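Local coordinates for protein Dot/Icm T4SS effector (Legionella pneumophila, PDB 6VVE) that acts as a kinase effector delivered by the Dot/Icm type IV secretion system and is activated by host inositol hexakisphosphate, at residues 84-89 against 145-150; 125-130 against 198-203; 177-182 against 204-209. One frame throughout, in Å; residues are numbered along the deposited sequence.

Contact 1. Residues 84-89 against 145-150. With ADP (adenosine-5'-diphosphate), chain C; IHP (inositol hexakisphosphate), chain B.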
loop_
_atom_site.group_PDB
_atom_site.type_symbol
_atom_site.label_atom_id
_atom_site.label_comp_id
_atom_site.label_asym_id
_atom_site.label_seq_id
_atom_site.Cartn_x
_atom_site.Cartn_y
_atom_site.Cartn_z
ATOM N N VAL A 84 -7.991 -11.760 -11.867
ATOM C CA VAL A 84 -7.962 -12.174 -10.467
ATOM C C VAL A 84 -9.043 -13.219 -10.245
ATOM O O VAL A 84 -10.219 -12.982 -10.548
ATOM C CB VAL A 84 -8.151 -10.979 -9.518
ATOM C CG1 VAL A 84 -8.112 -11.434 -8.063
ATOM C CG2 VAL A 84 -7.086 -9.922 -9.788
ATOM N N TYR A 85 -8.643 -14.372 -9.713
ATOM C CA TYR A 85 -9.547 -15.484 -9.460
ATOM C C TYR A 85 -9.724 -15.683 -7.961
ATOM O O TYR A 85 -8.956 -15.164 -7.142
ATOM C CB TYR A 85 -9.021 -16.779 -10.095
ATOM C CG TYR A 85 -8.783 -16.691 -11.587
ATOM C CD1 TYR A 85 -9.833 -16.818 -12.489
ATOM C CD2 TYR A 85 -7.507 -16.490 -12.093
ATOM C CE1 TYR A 85 -9.617 -16.745 -13.850
ATOM C CE2 TYR A 85 -7.283 -16.411 -13.453
ATOM C CZ TYR A 85 -8.339 -16.541 -14.327
ATOM O OH TYR A 85 -8.120 -16.467 -15.683
ATOM N N GLU A 86 -10.750 -16.458 -7.609
ATOM C CA GLU A 86 -11.003 -16.845 -6.224
ATOM C C GLU A 86 -10.487 -18.269 -6.036
ATOM O O GLU A 86 -11.146 -19.237 -6.421
ATOM C CB GLU A 86 -12.483 -16.739 -5.882
ATOM C CG GLU A 86 -12.804 -17.120 -4.443
ATOM C CD GLU A 86 -14.286 -17.064 -4.133
ATOM O OE1 GLU A 86 -15.010 -16.317 -4.823
ATOM O OE2 GLU A 86 -14.724 -17.771 -3.203
ATOM N N LYS A 87 -9.296 -18.394 -5.447
ATOM C CA LYS A 87 -8.750 -19.714 -5.148
ATOM C C LYS A 87 -9.535 -20.376 -4.022
ATOM O O LYS A 87 -9.927 -21.545 -4.128
ATOM C CB LYS A 87 -7.268 -19.594 -4.784
ATOM C CG LYS A 87 -6.568 -20.921 -4.538
ATOM C CD LYS A 87 -6.619 -21.813 -5.769
ATOM C CE LYS A 87 -5.575 -22.919 -5.701
ATOM N NZ LYS A 87 -5.972 -24.029 -4.797
ATOM N N THR A 88 -9.758 -19.645 -2.927
ATOM C CA THR A 88 -10.595 -20.105 -1.828
ATOM C C THR A 88 -11.426 -18.922 -1.346
ATOM O O THR A 88 -11.299 -17.801 -1.847
ATOM C CB THR A 88 -9.765 -20.693 -0.680
ATOM O OG1 THR A 88 -9.011 -19.651 -0.052
ATOM C CG2 THR A 88 -8.816 -21.768 -1.199
ATOM N N GLU A 89 -12.278 -19.164 -0.348
ATOM C CA GLU A 89 -13.087 -18.079 0.198
ATOM C C GLU A 89 -12.233 -17.008 0.869
ATOM O O GLU A 89 -12.714 -15.891 1.092
ATOM C CB GLU A 89 -14.110 -18.633 1.194
ATOM C CG GLU A 89 -13.534 -19.015 2.549
ATOM C CD GLU A 89 -14.557 -19.680 3.456
ATOM O OE1 GLU A 89 -15.756 -19.334 3.362
ATOM O OE2 GLU A 89 -14.163 -20.560 4.252
HETATM N N MSE A 145 -2.948 -13.805 -2.480
HETATM C CA MSE A 145 -3.215 -12.723 -1.531
HETATM C C MSE A 145 -4.556 -12.920 -0.839
HETATM O O MSE A 145 -5.411 -13.617 -1.346
HETATM C CB MSE A 145 -3.198 -11.367 -2.243
HETATM C CG MSE A 145 -4.274 -11.233 -3.305
HETATM SE SE MSE A 145 -4.174 -9.549 -4.282
HETATM C CE MSE A 145 -4.782 -10.222 -6.023
ATOM N N PRO A 146 -4.724 -12.304 0.331
ATOM C CA PRO A 146 -6.017 -12.393 1.023
ATOM C C PRO A 146 -7.136 -11.862 0.141
ATOM O O PRO A 146 -7.012 -10.803 -0.487
ATOM C CB PRO A 146 -5.827 -11.524 2.272
ATOM C CG PRO A 146 -4.321 -11.479 2.488
ATOM C CD PRO A 146 -3.716 -11.547 1.104
ATOM N N LYS A 147 -8.234 -12.615 0.087
ATOM C CA LYS A 147 -9.424 -12.159 -0.619
ATOM C C LYS A 147 -10.236 -11.252 0.299
ATOM O O LYS A 147 -10.582 -11.641 1.423
ATOM C CB LYS A 147 -10.274 -13.342 -1.079
ATOM C CG LYS A 147 -11.704 -12.959 -1.439
ATOM C CD LYS A 147 -12.425 -14.074 -2.175
ATOM C CE LYS A 147 -13.861 -13.667 -2.528
ATOM N NZ LYS A 147 -14.727 -13.513 -1.319
ATOM N N ILE A 148 -10.547 -10.053 -0.185
ATOM C CA ILE A 148 -11.360 -9.100 0.560
ATOM C C ILE A 148 -12.727 -8.997 -0.105
ATOM O O ILE A 148 -12.920 -9.399 -1.258
ATOM C CB ILE A 148 -10.686 -7.718 0.655
ATOM C CG1 ILE A 148 -10.462 -7.133 -0.741
ATOM C CG2 ILE A 148 -9.359 -7.837 1.403
ATOM C CD1 ILE A 148 -9.719 -5.810 -0.737
ATOM N N ASN A 149 -13.690 -8.457 0.645
ATOM C CA ASN A 149 -15.087 -8.385 0.222
ATOM C C ASN A 149 -15.535 -6.930 0.238
ATOM O O ASN A 149 -15.653 -6.322 1.310
ATOM C CB ASN A 149 -15.971 -9.235 1.131
ATOM C CG ASN A 149 -15.619 -10.710 1.069
ATOM O OD1 ASN A 149 -15.941 -11.398 0.096
ATOM N ND2 ASN A 149 -14.965 -11.211 2.114
ATOM N N ALA A 150 -15.796 -6.379 -0.945
ATOM C CA ALA A 150 -16.179 -4.979 -1.055
ATOM C C ALA A 150 -17.623 -4.773 -0.616
ATOM O O ALA A 150 -18.482 -5.637 -0.801
ATOM C CB ALA A 150 -16.005 -4.487 -2.494
HETATM P PB ADP C . -6.225 -3.150 -11.653
HETATM O O1B ADP C . -6.344 -1.735 -11.124
HETATM O O2B ADP C . -7.475 -3.646 -12.333
HETATM O O3B ADP C . -4.941 -3.434 -12.414
HETATM P PA ADP C . -6.202 -5.652 -10.304
HETATM O O1A ADP C . -5.303 -6.116 -9.189
HETATM O O2A ADP C . -5.981 -6.166 -11.702
HETATM O O3A ADP C . -6.099 -4.045 -10.312
HETATM O "O5'" ADP C . -7.701 -5.997 -9.861
HETATM C "C5'" ADP C . -8.770 -6.034 -10.791
HETATM C "C4'" ADP C . -10.052 -6.358 -10.069
HETATM O "O4'" ADP C . -9.989 -7.645 -9.422
HETATM C "C3'" ADP C . -10.412 -5.330 -8.969
HETATM O "O3'" ADP C . -11.173 -4.251 -9.438
HETATM C "C2'" ADP C . -11.186 -6.191 -7.948
HETATM O "O2'" ADP C . -12.574 -6.142 -8.220
HETATM C "C1'" ADP C . -10.646 -7.618 -8.148
HETATM N N9 ADP C . -9.696 -7.896 -7.051
HETATM C C8 ADP C . -8.370 -7.643 -7.090
HETATM N N7 ADP C . -7.780 -7.999 -5.919
HETATM C C5 ADP C . -8.745 -8.487 -5.121
HETATM C C6 ADP C . -8.806 -9.038 -3.754
HETATM N N6 ADP C . -7.684 -9.140 -3.017
HETATM N N1 ADP C . -10.011 -9.441 -3.278
HETATM C C2 ADP C . -11.140 -9.343 -4.019
HETATM N N3 ADP C . -11.145 -8.850 -5.271
HETATM C C4 ADP C . -10.006 -8.418 -5.867
HETATM C C1 IHP B . -3.117 -24.709 -1.598
HETATM C C2 IHP B . -3.193 -26.174 -2.061
HETATM C C3 IHP B . -2.042 -26.521 -3.008
HETATM C C4 IHP B . -0.688 -26.230 -2.348
HETATM C C5 IHP B . -0.586 -24.733 -1.999
HETATM C C6 IHP B . -1.731 -24.285 -1.092
HETATM O O11 IHP B . -4.026 -24.523 -0.530
HETATM P P1 IHP B . -5.387 -23.659 -0.796
HETATM O O21 IHP B . -5.609 -22.707 0.354
HETATM O O31 IHP B . -5.269 -22.897 -2.094
HETATM O O41 IHP B . -6.573 -24.617 -0.891
HETATM O O12 IHP B . -4.421 -26.347 -2.726
HETATM P P2 IHP B . -5.405 -27.591 -2.266
HETATM O O22 IHP B . -4.865 -28.233 -1.015
HETATM O O32 IHP B . -6.780 -27.049 -1.998
HETATM O O42 IHP B . -5.453 -28.608 -3.377
HETATM O O13 IHP B . -2.160 -25.715 -4.145
HETATM P P3 IHP B . -1.970 -26.360 -5.643
HETATM O O23 IHP B . -1.979 -27.877 -5.558
HETATM O O33 IHP B . -3.121 -25.885 -6.522
HETATM O O43 IHP B . -0.664 -25.894 -6.249
HETATM O O14 IHP B . 0.344 -26.575 -3.219
HETATM P P4 IHP B . 1.560 -27.512 -2.616
HETATM O O24 IHP B . 1.012 -28.839 -2.162
HETATM O O34 IHP B . 2.172 -26.808 -1.416
HETATM O O44 IHP B . 2.608 -27.733 -3.679
HETATM O O15 IHP B . 0.620 -24.496 -1.340
HETATM P P5 IHP B . 1.778 -23.617 -2.095
HETATM O O25 IHP B . 3.143 -24.126 -1.680
HETATM O O35 IHP B . 1.639 -23.738 -3.589
HETATM O O45 IHP B . 1.624 -22.166 -1.694
HETATM O O16 IHP B . -1.719 -22.874 -1.012
HETATM P P6 IHP B . -1.304 -22.151 0.410
HETATM O O26 IHP B . -2.342 -21.111 0.776
HETATM O O36 IHP B . -1.217 -23.184 1.506
HETATM O O46 IHP B . 0.049 -21.492 0.230
HETATM O O HOH W 1 -14.947 -14.566 1.084
#
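Lys-147 lays its aliphatic chain slantwise against the side chain of Glu-86, and carbon rather than charge makes the touch: CD of Lys-147 lies 3.8 Å from CG of Glu-86. The lysine runs out extended and bends only at its last torsion (chi4 -67°), which leaves its NZ 4.5 Å from Glu-86 OE1, beyond a salt bridge. OE1 pairs instead with Lys-74. The Lys-147 ammonium group donates to OD1 of Asn-149 (NZ to OD1 2.8 Å) and to a water that in turn donates to the backbone carbonyl of Glu-89. Deeper in, the methyl ends of two apolar chains meet beside the nucleotide, with Val-84 CG1 4.1 Å from CE of the selenomethionine Met-145. Val-84, on the strand after the glycine-rich loop, also borders the ribose and C8 of ADP. The hinge backbone takes the adenine edge in the usual kinase manner: N6 of ADP donates to Pro-146 O (3.1 Å), and Ile-148 N donates to N1 of ADP (3.2 Å). At the corner of strand 82-88, Lys-87 NZ donates to O31 of inositol hexakisphosphate (3.0 Å). Adenine is thus recognised by main-chain groups between apolar side chains, while one short strand segment touches both ligands.

Contact 2. Residues 125-130 against 198-203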
loop_
_atom_site.group_PDB
_atom_site.type_symbol
_atom_site.label_atom_id
_atom_site.label_comp_id
_atom_site.label_asym_id
_atom_site.label_seq_id
_atom_site.Cartn_x
_atom_site.Cartn_y
_atom_site.Cartn_z
ATOM N N GLN A 125 -0.835 -2.706 8.551
ATOM C CA GLN A 125 -0.874 -3.810 7.596
ATOM C C GLN A 125 -2.288 -4.060 7.081
ATOM O O GLN A 125 -2.469 -4.439 5.917
ATOM C CB GLN A 125 -0.314 -5.084 8.239
ATOM C CG GLN A 125 -0.300 -6.287 7.299
ATOM C CD GLN A 125 0.289 -7.530 7.945
ATOM O OE1 GLN A 125 0.912 -7.469 9.012
ATOM N NE2 GLN A 125 0.085 -8.671 7.300
ATOM N N GLU A 126 -3.296 -3.850 7.925
ATOM C CA GLU A 126 -4.667 -4.183 7.558
ATOM C C GLU A 126 -5.185 -3.358 6.383
ATOM O O GLU A 126 -6.149 -3.772 5.735
ATOM C CB GLU A 126 -5.591 -3.985 8.771
ATOM C CG GLU A 126 -5.601 -2.557 9.320
ATOM C CD GLU A 126 -4.794 -2.402 10.599
ATOM O OE1 GLU A 126 -3.712 -3.025 10.712
ATOM O OE2 GLU A 126 -5.252 -1.662 11.496
ATOM N N HIS A 127 -4.580 -2.210 6.100
ATOM C CA HIS A 127 -5.060 -1.303 5.060
ATOM C C HIS A 127 -4.487 -1.607 3.684
ATOM O O HIS A 127 -4.877 -0.961 2.706
ATOM C CB HIS A 127 -4.727 0.144 5.430
ATOM C CG HIS A 127 -5.504 0.664 6.606
ATOM N ND1 HIS A 127 -6.824 1.055 6.513
ATOM C CD2 HIS A 127 -5.141 0.872 7.894
ATOM C CE1 HIS A 127 -7.244 1.471 7.694
ATOM N NE2 HIS A 127 -6.242 1.367 8.551
ATOM N N PHE A 128 -3.575 -2.563 3.575
ATOM C CA PHE A 128 -2.913 -2.882 2.320
ATOM C C PHE A 128 -2.964 -4.387 2.096
ATOM O O PHE A 128 -2.783 -5.172 3.032
ATOM C CB PHE A 128 -1.460 -2.395 2.326
ATOM C CG PHE A 128 -1.314 -0.940 2.670
ATOM C CD1 PHE A 128 -1.266 -0.532 3.999
ATOM C CD2 PHE A 128 -1.240 0.021 1.677
ATOM C CE1 PHE A 128 -1.143 0.812 4.320
ATOM C CE2 PHE A 128 -1.118 1.361 1.996
ATOM C CZ PHE A 128 -1.070 1.756 3.324
ATOM N N VAL A 129 -3.211 -4.795 0.857
ATOM C CA VAL A 129 -3.383 -6.213 0.512
ATOM C C VAL A 129 -2.109 -6.605 -0.235
ATOM O O VAL A 129 -2.014 -6.538 -1.454
ATOM C CB VAL A 129 -4.635 -6.468 -0.303
ATOM C CG1 VAL A 129 -4.700 -7.933 -0.717
ATOM C CG2 VAL A 129 -5.870 -6.075 0.475
ATOM N N LEU A 130 -1.124 -7.112 0.514
ATOM C CA LEU A 130 0.092 -7.639 -0.087
ATOM C C LEU A 130 -0.020 -9.157 -0.243
ATOM O O LEU A 130 -0.961 -9.797 0.248
ATOM C CB LEU A 130 1.315 -7.268 0.751
ATOM C CG LEU A 130 1.700 -5.787 0.719
ATOM C CD1 LEU A 130 2.836 -5.488 1.698
ATOM C CD2 LEU A 130 2.105 -5.379 -0.690
ATOM N N GLU A 198 -16.109 -3.993 5.898
ATOM C CA GLU A 198 -16.950 -3.663 7.045
ATOM C C GLU A 198 -16.271 -2.638 7.950
ATOM O O GLU A 198 -16.868 -1.619 8.316
ATOM C CB GLU A 198 -17.279 -4.934 7.832
ATOM C CG GLU A 198 -18.045 -5.977 7.040
ATOM C CD GLU A 198 -19.462 -5.537 6.706
ATOM O OE1 GLU A 198 -19.902 -4.477 7.203
ATOM O OE2 GLU A 198 -20.138 -6.261 5.949
ATOM N N GLU A 199 -15.011 -2.890 8.312
ATOM C CA GLU A 199 -14.333 -2.102 9.327
ATOM C C GLU A 199 -13.532 -0.938 8.758
ATOM O O GLU A 199 -13.292 0.040 9.477
ATOM C CB GLU A 199 -13.387 -2.997 10.134
ATOM C CG GLU A 199 -14.049 -4.202 10.773
ATOM C CD GLU A 199 -14.785 -3.851 12.046
ATOM O OE1 GLU A 199 -14.648 -4.596 13.037
ATOM O OE2 GLU A 199 -15.497 -2.823 12.056
HETATM N N MSE A 200 -13.124 -1.006 7.496
HETATM C CA MSE A 200 -12.146 -0.076 6.980
HETATM C C MSE A 200 -12.124 0.012 5.464
HETATM O O MSE A 200 -12.925 -0.623 4.776
HETATM C CB MSE A 200 -10.755 -0.496 7.473
HETATM C CG MSE A 200 -10.303 -1.836 6.893
HETATM SE SE MSE A 200 -8.655 -2.525 7.695
HETATM C CE MSE A 200 -9.323 -2.915 9.475
ATOM N N VAL A 201 -11.195 0.812 4.947
ATOM C CA VAL A 201 -10.885 0.865 3.525
ATOM C C VAL A 201 -9.490 0.284 3.333
ATOM O O VAL A 201 -8.559 0.650 4.060
ATOM C CB VAL A 201 -10.972 2.303 2.988
ATOM C CG1 VAL A 201 -10.238 2.419 1.661
ATOM C CG2 VAL A 201 -12.415 2.716 2.840
ATOM N N LYS A 202 -9.356 -0.626 2.370
ATOM C CA LYS A 202 -8.088 -1.219 1.992
ATOM C C LYS A 202 -7.756 -0.828 0.555
ATOM O O LYS A 202 -8.602 -0.328 -0.198
ATOM C CB LYS A 202 -8.135 -2.745 2.124
ATOM C CG LYS A 202 -8.613 -3.253 3.478
ATOM C CD LYS A 202 -8.785 -4.771 3.455
ATOM C CE LYS A 202 -9.277 -5.303 4.792
ATOM N NZ LYS A 202 -8.228 -5.244 5.841
ATOM N N THR A 203 -6.510 -1.061 0.167
ATOM C CA THR A 203 -6.064 -0.790 -1.190
ATOM C C THR A 203 -5.421 -2.045 -1.773
ATOM O O THR A 203 -4.686 -2.763 -1.081
ATOM C CB THR A 203 -5.074 0.378 -1.249
ATOM O OG1 THR A 203 -4.800 0.692 -2.630
ATOM C CG2 THR A 203 -3.765 0.044 -0.544
#
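Met-200 and His-127 meet where the loop between helix 102-121 and strand 132-134, the αC-β4 loop of the kinase fold, is joined to the 194-196/201-203 hairpin. From CB, which lies 4.0 Å from CE1 of His-127, the selenomethionine chain leaves in the hindered position between its backbone N and carbonyl carbon (chi1 66°). This places SE above one face of the imidazole, 4.4 Å from the centroid of the His-127 ring, 20° off the normal and displaced toward the rim. The same SE also lies 3.4 Å from the backbone O of Glu-126. The terminal CE ends the run 3.7 Å from CG of Glu-126, the two side chains crossing at roughly a right angle.

The histidine is fixed in rotation by an in-plane bond at its edge: ND1 of His-127 donates to Val-201 O at 3.0 Å and 170°. Backbone bonds on both sides of Phe-128 complete the join, Thr-203 N to His-127 O (3.0 Å) and Val-129 N to Thr-203 O (3.2 Å), forming a single beta bridge between Phe-128 and Thr-203. Lys-202 runs out extended past Glu-126 O and bends only at chi4, which turns NZ back to that O, in the carbonyl plane and on a lone pair, although the modelled separation is too short to be trusted in detail. Thr-203 OG1 is hydrogen-bonded to Asn-193 O, and its methyl lies obliquely to the ring of Phe-128, CG2 of Thr-203 standing 3.4 Å from Phe-128 CD2.

Contact 3. Residues 177-182 against 204-209. With ADP (adenosine-5'-diphosphate), chain C.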
loop_
_atom_site.group_PDB
_atom_site.type_symbol
_atom_site.label_atom_id
_atom_site.label_comp_id
_atom_site.label_asym_id
_atom_site.label_seq_id
_atom_site.Cartn_x
_atom_site.Cartn_y
_atom_site.Cartn_z
ATOM N N TYR A 177 7.757 5.187 0.770
ATOM C CA TYR A 177 7.036 4.209 -0.027
ATOM C C TYR A 177 5.743 4.827 -0.550
ATOM O O TYR A 177 5.129 5.668 0.113
ATOM C CB TYR A 177 6.697 2.963 0.790
ATOM C CG TYR A 177 7.888 2.197 1.346
ATOM C CD1 TYR A 177 8.607 1.328 0.551
ATOM C CD2 TYR A 177 8.267 2.343 2.669
ATOM C CE1 TYR A 177 9.689 0.620 1.052
ATOM C CE2 TYR A 177 9.338 1.632 3.195
ATOM C CZ TYR A 177 10.051 0.776 2.373
ATOM O OH TYR A 177 11.121 0.069 2.881
ATOM N N TRP A 178 5.312 4.398 -1.736
ATOM C CA TRP A 178 4.020 4.847 -2.240
ATOM C C TRP A 178 3.395 3.791 -3.147
ATOM O O TRP A 178 4.073 2.897 -3.678
ATOM C CB TRP A 178 4.142 6.200 -2.961
ATOM C CG TRP A 178 5.013 6.241 -4.190
ATOM C CD1 TRP A 178 4.605 6.086 -5.486
ATOM C CD2 TRP A 178 6.417 6.519 -4.248
ATOM N NE1 TRP A 178 5.673 6.223 -6.341
ATOM C CE2 TRP A 178 6.796 6.484 -5.605
ATOM C CE3 TRP A 178 7.399 6.780 -3.280
ATOM C CZ2 TRP A 178 8.116 6.690 -6.017
ATOM C CZ3 TRP A 178 8.700 6.986 -3.694
ATOM C CH2 TRP A 178 9.048 6.944 -5.047
ATOM N N HIS A 179 2.076 3.914 -3.314
ATOM C CA HIS A 179 1.316 2.974 -4.143
ATOM C C HIS A 179 1.643 3.203 -5.613
ATOM O O HIS A 179 1.657 4.356 -6.063
ATOM C CB HIS A 179 -0.176 3.176 -3.881
ATOM C CG HIS A 179 -1.038 2.030 -4.314
ATOM N ND1 HIS A 179 -1.034 1.538 -5.601
ATOM C CD2 HIS A 179 -1.940 1.290 -3.628
ATOM C CE1 HIS A 179 -1.892 0.538 -5.685
ATOM N NE2 HIS A 179 -2.451 0.365 -4.500
ATOM N N PRO A 180 1.900 2.147 -6.394
ATOM C CA PRO A 180 2.266 2.359 -7.810
ATOM C C PRO A 180 1.103 2.770 -8.708
ATOM O O PRO A 180 1.347 3.262 -9.823
ATOM C CB PRO A 180 2.833 0.993 -8.240
ATOM C CG PRO A 180 2.137 0.000 -7.315
ATOM C CD PRO A 180 1.964 0.725 -5.996
ATOM N N ASP A 181 -0.148 2.578 -8.277
ATOM C CA ASP A 181 -1.308 2.909 -9.104
ATOM C C ASP A 181 -2.489 3.239 -8.185
ATOM O O ASP A 181 -3.445 2.469 -8.031
ATOM C CB ASP A 181 -1.658 1.770 -10.065
ATOM C CG ASP A 181 -2.842 2.111 -10.973
ATOM O OD1 ASP A 181 -3.163 3.319 -11.113
ATOM O OD2 ASP A 181 -3.456 1.174 -11.540
ATOM N N LEU A 182 -2.435 4.415 -7.561
ATOM C CA LEU A 182 -3.551 4.893 -6.750
ATOM C C LEU A 182 -3.771 6.374 -7.030
ATOM O O LEU A 182 -4.898 6.800 -7.302
ATOM C CB LEU A 182 -3.296 4.650 -5.265
ATOM C CG LEU A 182 -4.411 5.087 -4.317
ATOM C CD1 LEU A 182 -5.742 4.446 -4.700
ATOM C CD2 LEU A 182 -4.050 4.735 -2.872
ATOM N N ILE A 204 -5.683 -2.288 -3.058
ATOM C CA ILE A 204 -5.216 -3.484 -3.745
ATOM C C ILE A 204 -4.322 -3.083 -4.910
ATOM O O ILE A 204 -3.901 -1.925 -5.017
ATOM C CB ILE A 204 -6.408 -4.330 -4.227
ATOM C CG1 ILE A 204 -7.336 -3.493 -5.112
ATOM C CG2 ILE A 204 -7.170 -4.884 -3.035
ATOM C CD1 ILE A 204 -8.450 -4.292 -5.785
ATOM N N ASP A 205 -4.038 -4.033 -5.801
ATOM C CA ASP A 205 -3.181 -3.799 -6.967
ATOM C C ASP A 205 -1.750 -3.495 -6.534
ATOM O O ASP A 205 -1.096 -2.608 -7.088
ATOM C CB ASP A 205 -3.735 -2.673 -7.840
ATOM C CG ASP A 205 -3.141 -2.670 -9.241
ATOM O OD1 ASP A 205 -2.592 -3.705 -9.670
ATOM O OD2 ASP A 205 -3.215 -1.625 -9.918
ATOM N N LEU A 206 -1.264 -4.240 -5.535
ATOM C CA LEU A 206 0.092 -4.084 -5.017
ATOM C C LEU A 206 0.985 -5.279 -5.341
ATOM O O LEU A 206 1.959 -5.533 -4.616
ATOM C CB LEU A 206 0.041 -3.855 -3.505
ATOM C CG LEU A 206 -0.529 -2.533 -3.008
ATOM C CD1 LEU A 206 -0.740 -2.567 -1.501
ATOM C CD2 LEU A 206 0.378 -1.375 -3.385
ATOM N N ASP A 207 0.680 -6.020 -6.408
ATOM C CA ASP A 207 1.431 -7.240 -6.686
ATOM C C ASP A 207 2.866 -6.958 -7.121
ATOM O O ASP A 207 3.666 -7.890 -7.211
ATOM C CB ASP A 207 0.717 -8.073 -7.754
ATOM C CG ASP A 207 0.322 -7.251 -8.972
ATOM O OD1 ASP A 207 -0.528 -6.332 -8.833
ATOM O OD2 ASP A 207 0.860 -7.527 -10.057
ATOM N N GLY A 208 3.208 -5.711 -7.417
ATOM C CA GLY A 208 4.584 -5.314 -7.608
ATOM C C GLY A 208 5.240 -4.735 -6.374
ATOM O O GLY A 208 6.383 -4.273 -6.458
ATOM N N GLY A 209 4.559 -4.740 -5.237
ATOM C CA GLY A 209 5.057 -4.066 -4.059
ATOM C C GLY A 209 4.907 -2.558 -4.179
ATOM O O GLY A 209 4.443 -2.015 -5.184
HETATM P PB ADP C . -6.225 -3.150 -11.653
HETATM O O1B ADP C . -6.344 -1.735 -11.124
HETATM O O2B ADP C . -7.475 -3.646 -12.333
HETATM O O3B ADP C . -4.941 -3.434 -12.414
HETATM P PA ADP C . -6.202 -5.652 -10.304
HETATM O O1A ADP C . -5.303 -6.116 -9.189
HETATM O O2A ADP C . -5.981 -6.166 -11.702
HETATM O O3A ADP C . -6.099 -4.045 -10.312
HETATM O "O5'" ADP C . -7.701 -5.997 -9.861
HETATM C "C5'" ADP C . -8.770 -6.034 -10.791
HETATM C "C4'" ADP C . -10.052 -6.358 -10.069
HETATM O "O4'" ADP C . -9.989 -7.645 -9.422
HETATM C "C3'" ADP C . -10.412 -5.330 -8.969
HETATM O "O3'" ADP C . -11.173 -4.251 -9.438
HETATM C "C2'" ADP C . -11.186 -6.191 -7.948
HETATM O "O2'" ADP C . -12.574 -6.142 -8.220
HETATM C "C1'" ADP C . -10.646 -7.618 -8.148
HETATM N N9 ADP C . -9.696 -7.896 -7.051
HETATM C C8 ADP C . -8.370 -7.643 -7.090
HETATM N N7 ADP C . -7.780 -7.999 -5.919
HETATM C C5 ADP C . -8.745 -8.487 -5.121
HETATM C C6 ADP C . -8.806 -9.038 -3.754
HETATM N N6 ADP C . -7.684 -9.140 -3.017
HETATM N N1 ADP C . -10.011 -9.441 -3.278
HETATM C C2 ADP C . -11.140 -9.343 -4.019
HETATM N N3 ADP C . -11.145 -8.850 -5.271
HETATM C C4 ADP C . -10.006 -8.418 -5.867
#
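The catalytic loop and the DFG-type loop of the kinase fold face each other here: His-179, Pro-180 and Asp-181 take the place of the familiar HRD motif, and Asp-205, Leu-206 and Asp-207 that of DFG. His-179 is the main link. With its CG anti to the backbone N (chi1 -162°), the ring swings across toward the second loop, and NE2 of His-179 donates to Ile-204 O at 2.8 Å, close to the ring plane and nearly along the C=O axis, though the angle at the hydrogen is a modest 140°. On the other nitrogen, ND1 of His-179 accepts from the backbone N of Asp-181 (3.0 Å), again near the plane. The faces are filled by leucines: CD2 of Leu-206 sits over the middle of the ring in a CH-pi contact, 3.5 Å from the His-179 centroid, while CB of Leu-182 lies against the opposite face, displaced toward the rim. The same Leu-206 CD2 also touches CD of Pro-180 at 3.7 Å, and Pro-180 CG packs 3.7 Å from Gly-209 O, at the end of the type I turn that starts at Leu-206.

Nearer the diphosphate, the carboxylates of Asp-181 and Asp-205 approach with their planes 74° apart, OD2 of Asp-181 being 3.2 Å from OD2 of Asp-205. Asp-205 OD2 stands 3.4 Å from O1B of ADP, and the Asp-205 side chain is about 4 Å from a bound manganese ion. Asp-181 OD1 is held by Ser-190. A pair of acceptors this close to a diphosphate is consistent with a site whose negative charge is balanced partly by metal, while the ND1 bond holds the histidine ring within its own loop and the NE2 bond joins that loop to Ile-204.

Overall arrangement
Reading from the N terminus, strand 82-88 opens contact 1, which closes across 55 intervening residues when the chain leaves strand 142-146, joining that strand to the hinge. Before that loop shuts, residues 125-130 have begun contact 2, completed only at 198-203, so contacts 1 and 2 cross. Contact 3 starts inside the span of contact 2 and ends just beyond it, crossing it too, but follows contact 1 in series. Contact 2 stitches the αC-β4 region to the hairpin of the other lobe; contact 3 joins the HPD loop to the DFG-type loop. Around ADP, Ile-148 and Val-129 both pack on Ile-204, while Leu-130 on Leu-206 is separate packing between contacts 2 and 3.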